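Local coordinates for protein aminotransferase class-III (Sphaerobacter thermophilus DSM 20745, PDB 6K8H) that belongs to the class-III aminotransferases, a family of the PLP-dependent fold type I enzymes, and is also called an omega-transaminase, at residues D21-A26 with T38-P43; A161-Q166 with Q188-S193; P275-M280 with A297-V302; F374-H379 with D435-A440. One frame throughout, in Å; residues are numbered along the deposited sequence.

Contact 1. Residues D21-A26 with T38-P43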
loop_
_atom_site.group_PDB
_atom_site.type_symbol
_atom_site.label_atom_id
_atom_site.label_comp_id
_atom_site.label_asym_id
_atom_site.label_seq_id
_atom_site.Cartn_x
_atom_site.Cartn_y
_atom_site.Cartn_z
ATOM N N ASP B 21 18.037 -12.787 -20.350
ATOM C CA ASP B 21 16.868 -12.814 -21.230
ATOM C C ASP B 21 15.673 -12.147 -20.565
ATOM O O ASP B 21 14.937 -11.367 -21.192
ATOM C CB ASP B 21 16.504 -14.256 -21.584
ATOM C CG ASP B 21 17.511 -14.927 -22.516
ATOM O OD1 ASP B 21 18.418 -14.253 -23.049
ATOM O OD2 ASP B 21 17.376 -16.155 -22.712
ATOM N N LEU B 22 15.451 -12.475 -19.291
ATOM C CA LEU B 22 14.362 -11.864 -18.547
ATOM C C LEU B 22 14.537 -10.359 -18.470
ATOM O O LEU B 22 13.570 -9.620 -18.630
ATOM C CB LEU B 22 14.270 -12.471 -17.146
ATOM C CG LEU B 22 13.733 -13.901 -17.115
ATOM C CD1 LEU B 22 14.034 -14.556 -15.777
ATOM C CD2 LEU B 22 12.252 -13.896 -17.412
ATOM N N PHE B 23 15.760 -9.883 -18.214
ATOM C CA PHE B 23 15.992 -8.440 -18.152
ATOM C C PHE B 23 15.695 -7.773 -19.487
ATOM O O PHE B 23 15.159 -6.656 -19.529
ATOM C CB PHE B 23 17.435 -8.161 -17.743
ATOM C CG PHE B 23 17.766 -6.701 -17.619
ATOM C CD1 PHE B 23 17.193 -5.926 -16.613
ATOM C CD2 PHE B 23 18.682 -6.110 -18.479
ATOM C CE1 PHE B 23 17.510 -4.584 -16.485
ATOM C CE2 PHE B 23 19.004 -4.773 -18.356
ATOM C CZ PHE B 23 18.418 -4.005 -17.358
ATOM N N GLU B 24 16.078 -8.426 -20.587
ATOM C CA GLU B 24 15.793 -7.870 -21.907
ATOM C C GLU B 24 14.297 -7.731 -22.139
ATOM O O GLU B 24 13.842 -6.734 -22.716
ATOM C CB GLU B 24 16.417 -8.742 -22.993
ATOM C CG GLU B 24 16.204 -8.185 -24.380
ATOM C CD GLU B 24 16.850 -9.037 -25.451
ATOM O OE1 GLU B 24 16.814 -10.288 -25.342
ATOM O OE2 GLU B 24 17.405 -8.453 -26.406
ATOM N N ARG B 25 13.518 -8.731 -21.719
ATOM C CA ARG B 25 12.060 -8.607 -21.770
ATOM C C ARG B 25 11.569 -7.493 -20.842
ATOM O O ARG B 25 10.734 -6.660 -21.220
ATOM C CB ARG B 25 11.407 -9.935 -21.378
ATOM C CG ARG B 25 11.350 -10.985 -22.454
ATOM C CD ARG B 25 10.828 -12.294 -21.864
ATOM N NE ARG B 25 9.457 -12.144 -21.369
ATOM C CZ ARG B 25 8.838 -13.032 -20.597
ATOM N NH1 ARG B 25 9.456 -14.142 -20.213
ATOM N NH2 ARG B 25 7.597 -12.814 -20.207
ATOM N N ALA B 26 12.089 -7.468 -19.616
ATOM C CA ALA B 26 11.582 -6.557 -18.598
ATOM C C ALA B 26 11.752 -5.106 -19.015
ATOM O O ALA B 26 10.849 -4.283 -18.812
ATOM C CB ALA B 26 12.291 -6.819 -17.269
ATOM N N THR B 38 14.821 -1.304 -4.690
ATOM C CA THR B 38 15.703 -2.040 -3.779
ATOM C C THR B 38 16.351 -3.256 -4.427
ATOM O O THR B 38 17.490 -3.603 -4.087
ATOM C CB THR B 38 14.911 -2.480 -2.548
ATOM O OG1 THR B 38 14.015 -1.425 -2.154
ATOM C CG2 THR B 38 15.844 -2.800 -1.404
ATOM N N VAL B 39 15.651 -3.925 -5.348
ATOM C CA VAL B 39 16.119 -5.204 -5.867
ATOM C C VAL B 39 16.866 -5.063 -7.179
ATOM O O VAL B 39 17.299 -6.077 -7.743
ATOM C CB VAL B 39 14.959 -6.213 -6.017
ATOM C CG1 VAL B 39 14.246 -6.397 -4.688
ATOM C CG2 VAL B 39 13.984 -5.758 -7.104
ATOM N N TYR B 40 17.053 -3.841 -7.678
ATOM C CA TYR B 40 17.915 -3.649 -8.835
ATOM C C TYR B 40 19.388 -3.694 -8.438
ATOM O O TYR B 40 19.804 -3.098 -7.439
ATOM C CB TYR B 40 17.635 -2.324 -9.542
ATOM C CG TYR B 40 18.606 -2.103 -10.682
ATOM C CD1 TYR B 40 18.414 -2.718 -11.919
ATOM C CD2 TYR B 40 19.742 -1.327 -10.511
ATOM C CE1 TYR B 40 19.311 -2.540 -12.951
ATOM C CE2 TYR B 40 20.642 -1.145 -11.535
ATOM C CZ TYR B 40 20.427 -1.746 -12.751
ATOM O OH TYR B 40 21.344 -1.535 -13.753
ATOM N N SER B 41 20.180 -4.380 -9.255
ATOM C CA SER B 41 21.632 -4.301 -9.207
ATOM C C SER B 41 22.158 -4.401 -10.629
ATOM O O SER B 41 21.532 -5.027 -11.492
ATOM C CB SER B 41 22.234 -5.407 -8.324
ATOM O OG SER B 41 21.774 -6.692 -8.716
ATOM N N ALA B 42 23.332 -3.750 -10.880
ATOM C CA ALA B 42 23.862 -3.547 -12.222
ATOM C C ALA B 42 24.798 -4.685 -12.627
ATOM O O ALA B 42 25.491 -5.262 -11.781
ATOM C CB ALA B 42 24.618 -2.224 -12.298
ATOM N N PRO B 43 24.856 -5.026 -13.925
ATOM C CA PRO B 43 24.056 -4.481 -15.034
ATOM C C PRO B 43 22.580 -4.897 -14.990
ATOM O O PRO B 43 21.720 -4.189 -15.506
ATOM C CB PRO B 43 24.726 -5.064 -16.291
ATOM C CG PRO B 43 25.928 -5.777 -15.843
ATOM C CD PRO B 43 25.828 -6.033 -14.379
#
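Phe23 and Tyr40 meet ring to ring across a thin contact. Phe23 reaches out from the helix and Tyr40 from the loop that follows it, and their nearest atoms, Phe23 CE1 and Tyr40 CE1, lie 4.5 Å apart. The two planes are inclined by about 40°. Phe23 arrives at the edge of the Tyr40 ring, close to its plane, whereas Tyr40 approaches the Phe23 ring obliquely. The pair is a loose touch, neither a parallel stack nor a T-shaped one. In Phe23, CG stands opposite the backbone N (chi1 -179°), which swings the ring off the helix surface and out to the loop. Tyr40 has a similar first torsion (176°), and its CB is not aimed at the helix; the far part of the ring makes the approach.

The other partner of Phe23 is backbone. Its CZ lies 3.8 Å from Pro43 O and its CE2 4.0 Å from the same oxygen, so a polar atom rests obliquely against the ring. Pro43 follows a cis peptide bond, and its CA is 9.5 Å from that of Phe23. Arg13 NH1 is hydrogen-bonded to Ala42 O, and its side chain lies against Pro43. A different face of the helix meets the second subunit, where Arg25 forms salt bridges with Glu102 and Glu109 of that chain. The arrangement joins helix 18-29, which takes part in the dimer interface, to the surface loop leading into strand 48-52, both in the N-terminal part of this class-III aminotransferase.

Contact 2. Residues A161-Q166 with Q188-S193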
loop_
_atom_site.group_PDB
_atom_site.type_symbol
_atom_site.label_atom_id
_atom_site.label_comp_id
_atom_site.label_asym_id
_atom_site.label_seq_id
_atom_site.Cartn_x
_atom_site.Cartn_y
_atom_site.Cartn_z
ATOM N N ALA B 161 7.523 11.159 5.193
ATOM C CA ALA B 161 8.339 10.191 5.917
ATOM C C ALA B 161 9.695 9.949 5.267
ATOM O O ALA B 161 10.621 9.485 5.941
ATOM C CB ALA B 161 7.583 8.867 6.040
ATOM N N GLU B 162 9.849 10.268 3.985
ATOM C CA GLU B 162 11.087 9.952 3.295
ATOM C C GLU B 162 12.076 11.118 3.239
ATOM O O GLU B 162 13.208 10.918 2.770
ATOM C CB GLU B 162 10.775 9.444 1.883
ATOM C CG GLU B 162 10.258 10.508 0.960
ATOM C CD GLU B 162 10.033 10.007 -0.449
ATOM O OE1 GLU B 162 10.180 8.789 -0.685
ATOM O OE2 GLU B 162 9.696 10.831 -1.322
ATOM N N VAL B 163 11.711 12.305 3.741
ATOM C CA VAL B 163 12.649 13.430 3.742
ATOM C C VAL B 163 13.922 13.027 4.478
ATOM O O VAL B 163 13.866 12.423 5.552
ATOM C CB VAL B 163 11.997 14.673 4.378
ATOM C CG1 VAL B 163 13.062 15.703 4.765
ATOM C CG2 VAL B 163 10.990 15.300 3.433
ATOM N N SER B 164 15.082 13.310 3.873
ATOM C CA SER B 164 16.387 12.999 4.465
ATOM C C SER B 164 16.598 11.497 4.675
ATOM O O SER B 164 17.334 11.093 5.579
ATOM C CB SER B 164 16.619 13.759 5.780
ATOM O OG SER B 164 16.722 15.152 5.553
ATOM N N THR B 165 15.967 10.642 3.858
ATOM C CA THR B 165 16.277 9.213 3.939
ATOM C C THR B 165 17.767 8.976 3.693
ATOM O O THR B 165 18.395 8.140 4.352
ATOM C CB THR B 165 15.449 8.414 2.933
ATOM O OG1 THR B 165 14.063 8.481 3.275
ATOM C CG2 THR B 165 15.894 6.951 2.933
ATOM N N GLN B 166 18.343 9.718 2.761
ATOM C CA GLN B 166 19.787 9.811 2.607
ATOM C C GLN B 166 20.218 11.165 3.157
ATOM O O GLN B 166 19.801 12.209 2.642
ATOM C CB GLN B 166 20.199 9.642 1.142
ATOM C CG GLN B 166 21.542 10.249 0.825
ATOM C CD GLN B 166 22.223 9.585 -0.342
ATOM O OE1 GLN B 166 21.761 8.554 -0.840
ATOM N NE2 GLN B 166 23.332 10.171 -0.790
ATOM N N GLN B 188 9.199 22.497 -1.800
ATOM C CA GLN B 188 9.812 23.148 -0.649
ATOM C C GLN B 188 8.928 23.044 0.586
ATOM O O GLN B 188 9.446 22.884 1.691
ATOM C CB GLN B 188 10.117 24.615 -0.964
ATOM C CG GLN B 188 10.985 25.321 0.082
ATOM C CD GLN B 188 12.386 24.736 0.198
ATOM O OE1 GLN B 188 13.034 24.460 -0.805
ATOM N NE2 GLN B 188 12.861 24.558 1.433
ATOM N N ALA B 189 7.601 23.084 0.417
ATOM C CA ALA B 189 6.688 23.030 1.562
ATOM C C ALA B 189 6.720 21.672 2.258
ATOM O O ALA B 189 6.503 21.586 3.479
ATOM C CB ALA B 189 5.266 23.381 1.117
ATOM N N VAL B 190 7.007 20.602 1.513
ATOM C CA VAL B 190 7.213 19.301 2.145
ATOM C C VAL B 190 8.503 19.294 2.964
ATOM O O VAL B 190 8.523 18.840 4.114
ATOM C CB VAL B 190 7.189 18.178 1.096
ATOM C CG1 VAL B 190 7.645 16.865 1.709
ATOM C CG2 VAL B 190 5.783 18.042 0.541
ATOM N N LEU B 191 9.600 19.768 2.375
ATOM C CA LEU B 191 10.863 19.870 3.111
ATOM C C LEU B 191 10.714 20.720 4.374
ATOM O O LEU B 191 11.206 20.356 5.454
ATOM C CB LEU B 191 11.949 20.455 2.204
ATOM C CG LEU B 191 12.446 19.621 1.020
ATOM C CD1 LEU B 191 13.507 20.406 0.276
ATOM C CD2 LEU B 191 12.973 18.259 1.472
ATOM N N ASP B 192 10.055 21.874 4.245
ATOM C CA ASP B 192 9.851 22.783 5.363
ATOM C C ASP B 192 8.962 22.190 6.443
ATOM O O ASP B 192 9.043 22.636 7.594
ATOM C CB ASP B 192 9.226 24.102 4.883
ATOM C CG ASP B 192 10.169 24.929 4.022
ATOM O OD1 ASP B 192 11.368 24.580 3.919
ATOM O OD2 ASP B 192 9.702 25.937 3.435
ATOM N N SER B 193 8.095 21.227 6.104
ATOM C CA SER B 193 7.232 20.638 7.129
ATOM C C SER B 193 7.891 19.520 7.944
ATOM O O SER B 193 7.236 18.983 8.838
ATOM C CB SER B 193 5.942 20.104 6.510
ATOM O OG SER B 193 6.219 18.906 5.800
#
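Glu162 O, the carbonyl just before Val163, receives two donors from Thr165: OG1 at 2.6 Å and the backbone N at 3.0 Å. Both come from the same face of the carbonyl plane, the hydroxyl tilted 30° from it. The backbone bond closes a type II beta turn from Glu162 to Thr165, with Val163 and Ser164 at its two central positions, and the hydroxyl reinforces it. Val163, at the first of these positions, points toward helix 188-192. Its CG2 touches Val190 CG1 and Leu191 CD2, each at 4.1 Å. With CG1 of Val163 anti to the backbone N (chi1 163°), both methyls face Leu191 CD2.

This joins the turn after helix 159-162 to the short helix that leads into strand 194-197, an outermost strand of the seven-stranded sheet of the PLP-dependent fold, and Val163 also packs on Val194 of that strand. Segment 188-193 has side-chain bonds of its own. Ser193 OG donates to Val190 O at 2.9 Å, and Gln188 NE2 reaches Asp192 OD1 at 2.9 Å, on its syn side but tilted from the carboxylate plane. Phe160 of the second subunit packs on Val190, and Lys136 of that subunit forms a salt bridge with Glu162 OE2.

Contact 3. Residues P275-M280 with A297-V302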
loop_
_atom_site.group_PDB
_atom_site.type_symbol
_atom_site.label_atom_id
_atom_site.label_comp_id
_atom_site.label_asym_id
_atom_site.label_seq_id
_atom_site.Cartn_x
_atom_site.Cartn_y
_atom_site.Cartn_z
ATOM N N PRO B 275 5.573 3.788 23.063
ATOM C CA PRO B 275 5.202 4.844 22.117
ATOM C C PRO B 275 3.694 5.065 22.144
ATOM O O PRO B 275 2.930 4.280 22.710
ATOM C CB PRO B 275 5.661 4.303 20.757
ATOM C CG PRO B 275 5.659 2.793 20.934
ATOM C CD PRO B 275 5.972 2.538 22.391
ATOM N N ASP B 276 3.276 6.161 21.521
ATOM C CA ASP B 276 1.849 6.418 21.381
ATOM C C ASP B 276 1.271 5.627 20.219
ATOM O O ASP B 276 0.145 5.112 20.308
ATOM C CB ASP B 276 1.617 7.919 21.207
ATOM C CG ASP B 276 2.175 8.719 22.378
ATOM O OD1 ASP B 276 1.703 8.505 23.521
ATOM O OD2 ASP B 276 3.101 9.530 22.160
ATOM N N LEU B 277 2.030 5.522 19.130
ATOM C CA LEU B 277 1.659 4.714 17.979
ATOM C C LEU B 277 2.850 3.883 17.543
ATOM O O LEU B 277 4.005 4.236 17.789
ATOM C CB LEU B 277 1.191 5.560 16.780
ATOM C CG LEU B 277 -0.079 6.400 16.955
ATOM C CD1 LEU B 277 -0.318 7.249 15.728
ATOM C CD2 LEU B 277 -1.302 5.544 17.265
ATOM N N THR B 278 2.547 2.780 16.867
ATOM C CA THR B 278 3.528 1.915 16.231
ATOM C C THR B 278 3.047 1.586 14.823
ATOM O O THR B 278 1.883 1.214 14.631
ATOM C CB THR B 278 3.742 0.624 17.024
ATOM O OG1 THR B 278 4.103 0.931 18.375
ATOM C CG2 THR B 278 4.874 -0.177 16.411
ATOM N N ALA B 279 3.941 1.748 13.846
ATOM C CA ALA B 279 3.758 1.261 12.488
ATOM C C ALA B 279 4.441 -0.097 12.356
ATOM O O ALA B 279 5.531 -0.308 12.892
ATOM C CB ALA B 279 4.333 2.243 11.459
ATOM N N MET B 280 3.765 -1.027 11.680
ATOM C CA MET B 280 4.215 -2.405 11.531
ATOM C C MET B 280 3.915 -2.860 10.113
ATOM O O MET B 280 3.125 -2.243 9.393
ATOM C CB MET B 280 3.510 -3.339 12.532
ATOM C CG MET B 280 3.647 -2.919 13.984
ATOM S SD MET B 280 2.366 -3.632 15.046
ATOM C CE MET B 280 1.075 -2.382 14.901
ATOM N N ALA B 297 -5.795 3.517 22.654
ATOM C CA ALA B 297 -7.161 3.839 22.235
ATOM C C ALA B 297 -7.379 5.344 22.158
ATOM O O ALA B 297 -8.112 5.826 21.284
ATOM C CB ALA B 297 -8.158 3.203 23.190
ATOM N N GLU B 298 -6.688 6.099 23.016
ATOM C CA GLU B 298 -6.817 7.553 23.011
ATOM C C GLU B 298 -6.460 8.143 21.648
ATOM O O GLU B 298 -7.221 8.938 21.084
ATOM C CB GLU B 298 -5.947 8.154 24.119
ATOM C CG GLU B 298 -5.699 9.651 24.017
ATOM C CD GLU B 298 -6.898 10.516 24.426
ATOM O OE1 GLU B 298 -7.926 9.957 24.875
ATOM O OE2 GLU B 298 -6.807 11.762 24.292
ATOM N N VAL B 299 -5.304 7.768 21.096
ATOM C CA VAL B 299 -4.904 8.349 19.820
ATOM C C VAL B 299 -5.624 7.664 18.666
ATOM O O VAL B 299 -6.087 8.326 17.729
ATOM C CB VAL B 299 -3.372 8.287 19.649
ATOM C CG1 VAL B 299 -2.970 8.870 18.308
ATOM C CG2 VAL B 299 -2.669 9.009 20.792
ATOM N N MET B 300 -5.758 6.340 18.723
ATOM C CA MET B 300 -6.421 5.634 17.638
ATOM C C MET B 300 -7.882 6.043 17.482
ATOM O O MET B 300 -8.470 5.759 16.436
ATOM C CB MET B 300 -6.304 4.122 17.850
ATOM C CG MET B 300 -4.871 3.595 17.762
ATOM S SD MET B 300 -4.267 3.622 16.072
ATOM C CE MET B 300 -5.363 2.384 15.370
ATOM N N SER B 301 -8.469 6.729 18.472
ATOM C CA SER B 301 -9.865 7.154 18.360
ATOM C C SER B 301 -10.116 8.117 17.201
ATOM O O SER B 301 -11.273 8.291 16.807
ATOM C CB SER B 301 -10.328 7.794 19.669
ATOM O OG SER B 301 -9.621 8.995 19.890
ATOM N N VAL B 302 -9.075 8.736 16.634
ATOM C CA VAL B 302 -9.274 9.580 15.453
ATOM C C VAL B 302 -9.851 8.781 14.289
ATOM O O VAL B 302 -10.420 9.362 13.358
ATOM C CB VAL B 302 -7.957 10.280 15.035
ATOM C CG1 VAL B 302 -7.405 11.089 16.196
ATOM C CG2 VAL B 302 -6.918 9.265 14.541
#
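Strand 277-281 of the seven-stranded sheet meets helix 297-300, the short helix that follows the neighbouring antiparallel strand 291-295, through Leu277 on one side and Val299 and Met300 on the other. CD2 of Leu277 does most of the touching: it lies 3.7 Å from Met300 SD and 3.9 Å from Val299 CG1. Leu277 CG and CD1 also come within 4.0 Å of Val299 CG1, so the valine methyl sits against the whole fork of the leucine.

Val299 CG1 stands opposite its backbone N (chi1 179°), while its CG2 lies 4.4 Å from Asp276 CB. The Met300 chain bends at both chi2 and chi3 and brings its sulfur beside Leu277; Pro31 of the second subunit packs on the same methionine. Just before the strand, the carboxylate of Asp276 is engaged by Leu252 N and Arg242. Beyond the contact, Ser301 OG donates to Glu298 O at 2.7 Å from above the carbonyl plane.

No hydrogen bond links the two segments; the packing is apolar. The side chain of Leu277 is about 13 Å from the bound PLR. The contact packs the short helix onto the start of an inner strand of the central sheet of the PLP-dependent aminotransferase fold.

Contact 4. Residues F374-H379 with D435-A440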
loop_
_atom_site.group_PDB
_atom_site.type_symbol
_atom_site.label_atom_id
_atom_site.label_comp_id
_atom_site.label_asym_id
_atom_site.label_seq_id
_atom_site.Cartn_x
_atom_site.Cartn_y
_atom_site.Cartn_z
ATOM N N PHE B 374 21.078 -8.990 11.964
ATOM C CA PHE B 374 22.500 -8.704 12.132
ATOM C C PHE B 374 22.992 -7.820 10.991
ATOM O O PHE B 374 22.403 -7.778 9.906
ATOM C CB PHE B 374 23.322 -9.998 12.219
ATOM C CG PHE B 374 23.311 -10.814 10.954
ATOM C CD1 PHE B 374 24.243 -10.579 9.958
ATOM C CD2 PHE B 374 22.376 -11.817 10.767
ATOM C CE1 PHE B 374 24.236 -11.314 8.796
ATOM C CE2 PHE B 374 22.365 -12.559 9.615
ATOM C CZ PHE B 374 23.290 -12.313 8.627
ATOM N N HIS B 375 24.101 -7.129 11.248
ATOM C CA HIS B 375 24.728 -6.223 10.282
ATOM C C HIS B 375 26.239 -6.344 10.441
ATOM O O HIS B 375 26.770 -6.078 11.529
ATOM C CB HIS B 375 24.271 -4.771 10.517
ATOM C CG HIS B 375 24.381 -3.880 9.313
ATOM N ND1 HIS B 375 25.476 -3.882 8.474
ATOM C CD2 HIS B 375 23.534 -2.945 8.819
ATOM C CE1 HIS B 375 25.299 -2.992 7.513
ATOM N NE2 HIS B 375 24.123 -2.415 7.692
ATOM N N ILE B 376 26.928 -6.776 9.368
ATOM C CA ILE B 376 28.389 -6.834 9.342
ATOM C C ILE B 376 28.931 -5.479 8.907
ATOM O O ILE B 376 28.394 -4.842 7.995
ATOM C CB ILE B 376 28.892 -7.949 8.409
ATOM C CG1 ILE B 376 28.170 -9.270 8.692
ATOM C CG2 ILE B 376 30.397 -8.123 8.563
ATOM C CD1 ILE B 376 28.540 -10.383 7.707
ATOM N N HIS B 377 29.989 -5.028 9.567
ATOM C CA HIS B 377 30.651 -3.772 9.262
ATOM C C HIS B 377 32.131 -4.042 9.071
ATOM O O HIS B 377 32.741 -4.733 9.895
ATOM C CB HIS B 377 30.454 -2.779 10.403
ATOM C CG HIS B 377 29.022 -2.590 10.796
ATOM N ND1 HIS B 377 28.152 -1.799 10.075
ATOM C CD2 HIS B 377 28.311 -3.081 11.838
ATOM C CE1 HIS B 377 26.966 -1.804 10.661
ATOM N NE2 HIS B 377 27.034 -2.581 11.728
ATOM N N LEU B 378 32.707 -3.489 8.003
ATOM C CA LEU B 378 34.130 -3.671 7.711
ATOM C C LEU B 378 34.947 -2.454 8.129
ATOM O O LEU B 378 35.885 -2.027 7.445
ATOM C CB LEU B 378 34.332 -4.014 6.239
ATOM C CG LEU B 378 33.547 -5.286 5.899
ATOM C CD1 LEU B 378 33.877 -5.785 4.507
ATOM C CD2 LEU B 378 33.805 -6.390 6.927
ATOM N N HIS B 379 34.566 -1.873 9.266
ATOM C CA HIS B 379 35.284 -0.785 9.906
ATOM C C HIS B 379 35.030 -0.897 11.403
ATOM O O HIS B 379 34.208 -1.698 11.852
ATOM C CB HIS B 379 34.841 0.574 9.366
ATOM C CG HIS B 379 33.408 0.878 9.664
ATOM N ND1 HIS B 379 32.977 1.258 10.919
ATOM C CD2 HIS B 379 32.305 0.838 8.880
ATOM C CE1 HIS B 379 31.667 1.446 10.892
ATOM N NE2 HIS B 379 31.234 1.194 9.668
ATOM N N ASP B 435 31.451 -19.854 7.330
ATOM C CA ASP B 435 32.481 -20.386 6.435
ATOM C C ASP B 435 32.525 -19.623 5.114
ATOM O O ASP B 435 33.613 -19.284 4.609
ATOM C CB ASP B 435 32.232 -21.873 6.179
ATOM C CG ASP B 435 32.482 -22.732 7.415
ATOM O OD1 ASP B 435 33.020 -22.206 8.418
ATOM O OD2 ASP B 435 32.147 -23.935 7.383
ATOM N N ALA B 436 31.347 -19.352 4.531
ATOM C CA ALA B 436 31.299 -18.615 3.273
ATOM C C ALA B 436 31.817 -17.198 3.436
ATOM O O ALA B 436 32.430 -16.657 2.511
ATOM C CB ALA B 436 29.877 -18.605 2.722
ATOM N N PHE B 437 31.575 -16.579 4.592
ATOM C CA PHE B 437 32.076 -15.231 4.833
ATOM C C PHE B 437 33.592 -15.227 4.914
ATOM O O PHE B 437 34.244 -14.327 4.370
ATOM C CB PHE B 437 31.471 -14.643 6.118
ATOM C CG PHE B 437 32.009 -13.276 6.460
ATOM C CD1 PHE B 437 31.578 -12.155 5.766
ATOM C CD2 PHE B 437 32.959 -13.109 7.454
ATOM C CE1 PHE B 437 32.087 -10.903 6.050
ATOM C CE2 PHE B 437 33.474 -11.841 7.743
ATOM C CZ PHE B 437 33.037 -10.748 7.040
ATOM N N ALA B 438 34.174 -16.227 5.582
ATOM C CA ALA B 438 35.634 -16.338 5.615
ATOM C C ALA B 438 36.207 -16.450 4.204
ATOM O O ALA B 438 37.168 -15.747 3.833
ATOM C CB ALA B 438 36.045 -17.541 6.465
ATOM N N ALA B 439 35.605 -17.311 3.386
ATOM C CA ALA B 439 36.087 -17.442 2.013
ATOM C C ALA B 439 35.902 -16.146 1.224
ATOM O O ALA B 439 36.772 -15.763 0.430
ATOM C CB ALA B 439 35.382 -18.605 1.324
ATOM N N ALA B 440 34.780 -15.449 1.434
ATOM C CA ALA B 440 34.512 -14.211 0.702
ATOM C C ALA B 440 35.484 -13.107 1.094
ATOM O O ALA B 440 35.886 -12.295 0.256
ATOM C CB ALA B 440 33.073 -13.749 0.956
#
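An extended strand end, residues 374-377, runs past one turn of helix 435-440, and the closest CA atoms, those of Ile376 and Phe437, stay 10.2 Å apart. Side chains alone bridge that distance. The strand is the middle one of the three-stranded antiparallel sheet in the C-terminal part of the aminotransferase fold, and the helix belongs to the long C-terminal helix 427-445, which packs beside that sheet.

Phe437 is aimed at the strand and Ile376 at the helix, and the two side chains run alongside one another, pointing in opposite directions. In Phe437, CG lies opposite the backbone N (chi1 177°), carrying the ring clear of the helix. Ile376 CD1 is 3.9 Å from Phe437 CE1 and approaches the ring obliquely, while Ile376 CG2 stands 4.0 Å from Phe437 CZ; both branches thus lie on the same side of the ring plane. Val354 and Val357 of helix 337-361 also touch the phenylalanine, which is buried.

Neighbouring residues along the strand turn the other way: CE1 of His377 rests over a face of the His375 ring, 3.3 Å above its plane and displaced toward the edge of the ring. His375 ND1 in turn donates to Ile376 O at 3.1 Å. Past the strand end, Leu378 CD2 comes to the edge of the Phe437 ring, near its plane, 4.4 Å from CZ.

In the fold
Contacts 2, 3 and 4 are buried, whereas contact 1 lies near the surface. Contacts 2 and 3 both flank the seven-stranded sheet, one beside its outermost strand 194-197 and the other including its strand 277-281; their centres are 23 Å apart. Contact 4 belongs to the separate three-stranded sheet, and contact 1 to the N-terminal region before the first strand. The chemistry follows: aliphatic branches meet in contact 2, a methionine sulfur joins them in contact 3, and contact 4 sets aliphatic groups against a phenyl ring. Contact 1 instead has two aromatic rings and a carbonyl oxygen. The second subunit reaches contacts 1, 2 and 3, but not contact 4.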